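Side-chain contact in adenosine kinase (Sinorhizobium meliloti, PDB 3UBO), which probably transfers a phosphate group from ATP to adenosine, as a nucleoside kinase of the pfkB family: residues S25-E29 / N30-K34. Residues are numbered along the deposited sequence; the frame is centred on the assembly and turned at random.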
ATOM      1  N   SER A  25      11.204  21.185   4.044  1.00 64.95           N
ATOM      2  CA  SER A  25      11.599  21.419   5.441  1.00 64.53           C
ATOM      3  C   SER A  25      11.607  20.157   6.355  1.00 61.55           C
ATOM      4  O   SER A  25      12.443  20.026   7.241  1.00 61.88           O
ATOM      5  CB  SER A  25      10.722  22.503   6.031  1.00 63.45           C
ATOM      6  OG  SER A  25       9.424  22.313   5.525  1.00 67.54           O
ATOM      7  N   PHE A  26      10.702  19.217   6.140  1.00 59.65           N
ATOM      8  CA  PHE A  26      10.768  17.990   6.909  1.00 57.85           C
ATOM      9  C   PHE A  26      12.102  17.276   6.792  1.00 57.44           C
ATOM     10  O   PHE A  26      12.609  16.732   7.755  1.00 57.23           O
ATOM     11  CB  PHE A  26       9.684  17.011   6.502  1.00 57.00           C
ATOM     12  CG  PHE A  26       9.633  15.815   7.360  1.00 54.13           C
ATOM     13  CD1 PHE A  26      10.566  14.796   7.203  1.00 55.25           C
ATOM     14  CD2 PHE A  26       8.698  15.718   8.363  1.00 51.51           C
ATOM     15  CE1 PHE A  26      10.543  13.636   8.030  1.00 53.23           C
ATOM     16  CE2 PHE A  26       8.660  14.593   9.199  1.00 55.55           C
ATOM     17  CZ  PHE A  26       9.592  13.539   9.039  1.00 51.95           C
ATOM     18  N   LEU A  27      12.662  17.253   5.609  1.00 57.60           N
ATOM     19  CA  LEU A  27      13.882  16.517   5.417  1.00 57.02           C
ATOM     20  C   LEU A  27      15.052  17.256   6.038  1.00 56.54           C
ATOM     21  O   LEU A  27      15.912  16.619   6.596  1.00 58.62           O
ATOM     22  CB  LEU A  27      14.129  16.244   3.929  1.00 58.74           C
ATOM     23  CG  LEU A  27      12.997  15.579   3.150  1.00 56.84           C
ATOM     24  CD1 LEU A  27      13.347  15.557   1.696  1.00 54.02           C
ATOM     25  CD2 LEU A  27      12.701  14.184   3.694  1.00 55.46           C
ATOM     26  N   GLU A  28      15.097  18.575   5.982  1.00 56.66           N
ATOM     27  CA  GLU A  28      16.200  19.273   6.642  1.00 58.30           C
ATOM     28  C   GLU A  28      16.003  19.188   8.136  1.00 59.37           C
ATOM     29  O   GLU A  28      16.965  18.917   8.842  1.00 55.45           O
ATOM     30  CB  GLU A  28      16.365  20.755   6.243  1.00 61.53           C
ATOM     31  CG  GLU A  28      15.972  21.115   4.775  1.00 67.21           C
ATOM     32  CD  GLU A  28      15.716  22.633   4.609  1.00 76.90           C
ATOM     33  OE1 GLU A  28      16.091  23.336   5.600  1.00 79.96           O
ATOM     34  OE2 GLU A  28      15.161  23.116   3.545  1.00 73.05           O
ATOM     35  N   GLU A  29      14.781  19.409   8.631  1.00 58.21           N
ATOM     36  CA  GLU A  29      14.569  19.309  10.077  1.00 58.40           C
ATOM     37  C   GLU A  29      15.006  17.994  10.681  1.00 60.19           C
ATOM     38  O   GLU A  29      15.451  17.965  11.853  1.00 58.12           O
ATOM     39  CB  GLU A  29      13.148  19.627  10.493  1.00 60.36           C
ATOM     40  CG  GLU A  29      12.885  21.140  10.458  1.00 64.18           C
ATOM     41  CD  GLU A  29      11.368  21.532  10.311  1.00 68.05           C
ATOM     42  OE1 GLU A  29      10.463  20.800  10.906  1.00 62.92           O
ATOM     43  OE2 GLU A  29      11.127  22.584   9.590  1.00 64.74           O
ATOM     44  N   ASN A  30      14.922  16.907   9.892  1.00 60.15           N
ATOM     45  CA  ASN A  30      15.346  15.594  10.377  1.00 55.70           C
ATOM     46  C   ASN A  30      16.677  15.126   9.830  1.00 56.98           C
ATOM     47  O   ASN A  30      17.030  13.938   9.935  1.00 57.41           O
ATOM     48  CB  ASN A  30      14.270  14.568  10.098  1.00 55.01           C
ATOM     49  CG  ASN A  30      13.000  14.863  10.849  1.00 57.10           C
ATOM     50  OD1 ASN A  30      12.857  14.460  12.015  1.00 58.52           O
ATOM     51  ND2 ASN A  30      12.069  15.593  10.209  1.00 55.78           N
ATOM     52  N   GLY A  31      17.447  16.036   9.257  1.00 56.17           N
ATOM     53  CA  GLY A  31      18.772  15.675   8.774  1.00 55.33           C
ATOM     54  C   GLY A  31      18.737  14.451   7.859  1.00 57.14           C
ATOM     55  O   GLY A  31      19.634  13.608   7.921  1.00 54.06           O
ATOM     56  N   ILE A  32      17.701  14.338   7.026  1.00 53.66           N
ATOM     57  CA  ILE A  32      17.624  13.282   6.038  1.00 54.31           C
ATOM     58  C   ILE A  32      18.184  13.803   4.718  1.00 57.32           C
ATOM     59  O   ILE A  32      17.918  14.958   4.343  1.00 54.83           O
ATOM     60  CB  ILE A  32      16.187  12.965   5.745  1.00 54.37           C
ATOM     61  CG1 ILE A  32      15.434  12.684   7.032  1.00 50.82           C
ATOM     62  CG2 ILE A  32      16.066  11.910   4.659  1.00 53.57           C
ATOM     63  CD1 ILE A  32      14.108  11.944   6.860  1.00 48.96           C
ATOM     64  N   ILE A  33      18.945  12.971   3.994  1.00 58.09           N
ATOM     65  CA  ILE A  33      19.516  13.431   2.690  1.00 58.77           C
ATOM     66  C   ILE A  33      18.485  13.299   1.576  1.00 55.98           C
ATOM     67  O   ILE A  33      17.919  12.224   1.372  1.00 56.55           O
ATOM     68  CB  ILE A  33      20.852  12.683   2.322  1.00 58.16           C
ATOM     69  CG1 ILE A  33      21.734  12.612   3.570  1.00 54.74           C
ATOM     70  CG2 ILE A  33      21.579  13.316   1.061  1.00 48.87           C
ATOM     71  CD1 ILE A  33      22.990  11.952   3.289  1.00 58.85           C
ATOM     72  N   LYS A  34      18.179  14.390   0.896  1.00 55.30           N
ATOM     73  CA  LYS A  34      17.175  14.275  -0.148  1.00 55.58           C
ATOM     74  C   LYS A  34      17.744  13.386  -1.263  1.00 57.40           C
ATOM     75  O   LYS A  34      18.847  13.631  -1.722  1.00 57.56           O
ATOM     76  CB  LYS A  34      16.818  15.639  -0.684  1.00 53.20           C
ATOM     77  CG  LYS A  34      15.541  15.624  -1.499  1.00 56.68           C
ATOM     78  CD  LYS A  34      15.132  16.962  -2.045  1.00 52.28           C
ATOM     79  CE  LYS A  34      13.877  16.854  -2.930  1.00 55.99           C
ATOM     80  NZ  LYS A  34      13.397  18.236  -3.421  1.00 54.21           N
TER
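The carbonyl oxygen of Phe26 is gripped twice by Asn30: the side-chain ND2 of Asn30 reaches Phe26 O at 2.8 Å, and the backbone N of Asn30 meets the same Phe26 O at 3.2 Å. Both bonds belong to the end of helix 24-29, which closes in a Schellman motif. The ND2 hydrogen bond is nearly straight (169°), lies in the carbonyl plane on a lone pair and stays close to the plane of the asparagine amide; the backbone donor is tilted from the carbonyl plane. Asparagine suits this first non-helical position because its short side chain can fold back onto the last turn. That fold also lays ND2 over the centre of the Phe26 ring, 3.2 Å above its plane, with amide and ring planes 31° apart. With CG anti to the backbone N (chi1 -174°), the ring sits beside its own carbonyl carbon, on the side where Asn30 folds back.

The Schellman motif consists of two backbone bonds, from Ile32 N to Leu27 O at 2.9 Å and from Gly31 N to Glu28 O at 3.0 Å. Gly31 takes the positive phi that this reversal demands, a conformation glycine adopts with little cost. Ile32, after the glycine, is apolar and packs through CD1 on Leu27 CD2, the hydrophobic contact that commonly accompanies this motif; Ile32 CD1 also lies 4.1 Å from CE1 at the edge of the Phe26 ring. Leu27 and Ile32 both pack on Phe120 and Ser128, joining the helix end to the mixed sheet of the lid-like small domain. Lys34 lends its aliphatic stem to this apolar cluster, crossing Leu27 at about a right angle, while its extended chain delivers NZ to salt bridges with Asp24 and Asp124; Lys34 CG rests 3.9 Å from Leu27 CD1.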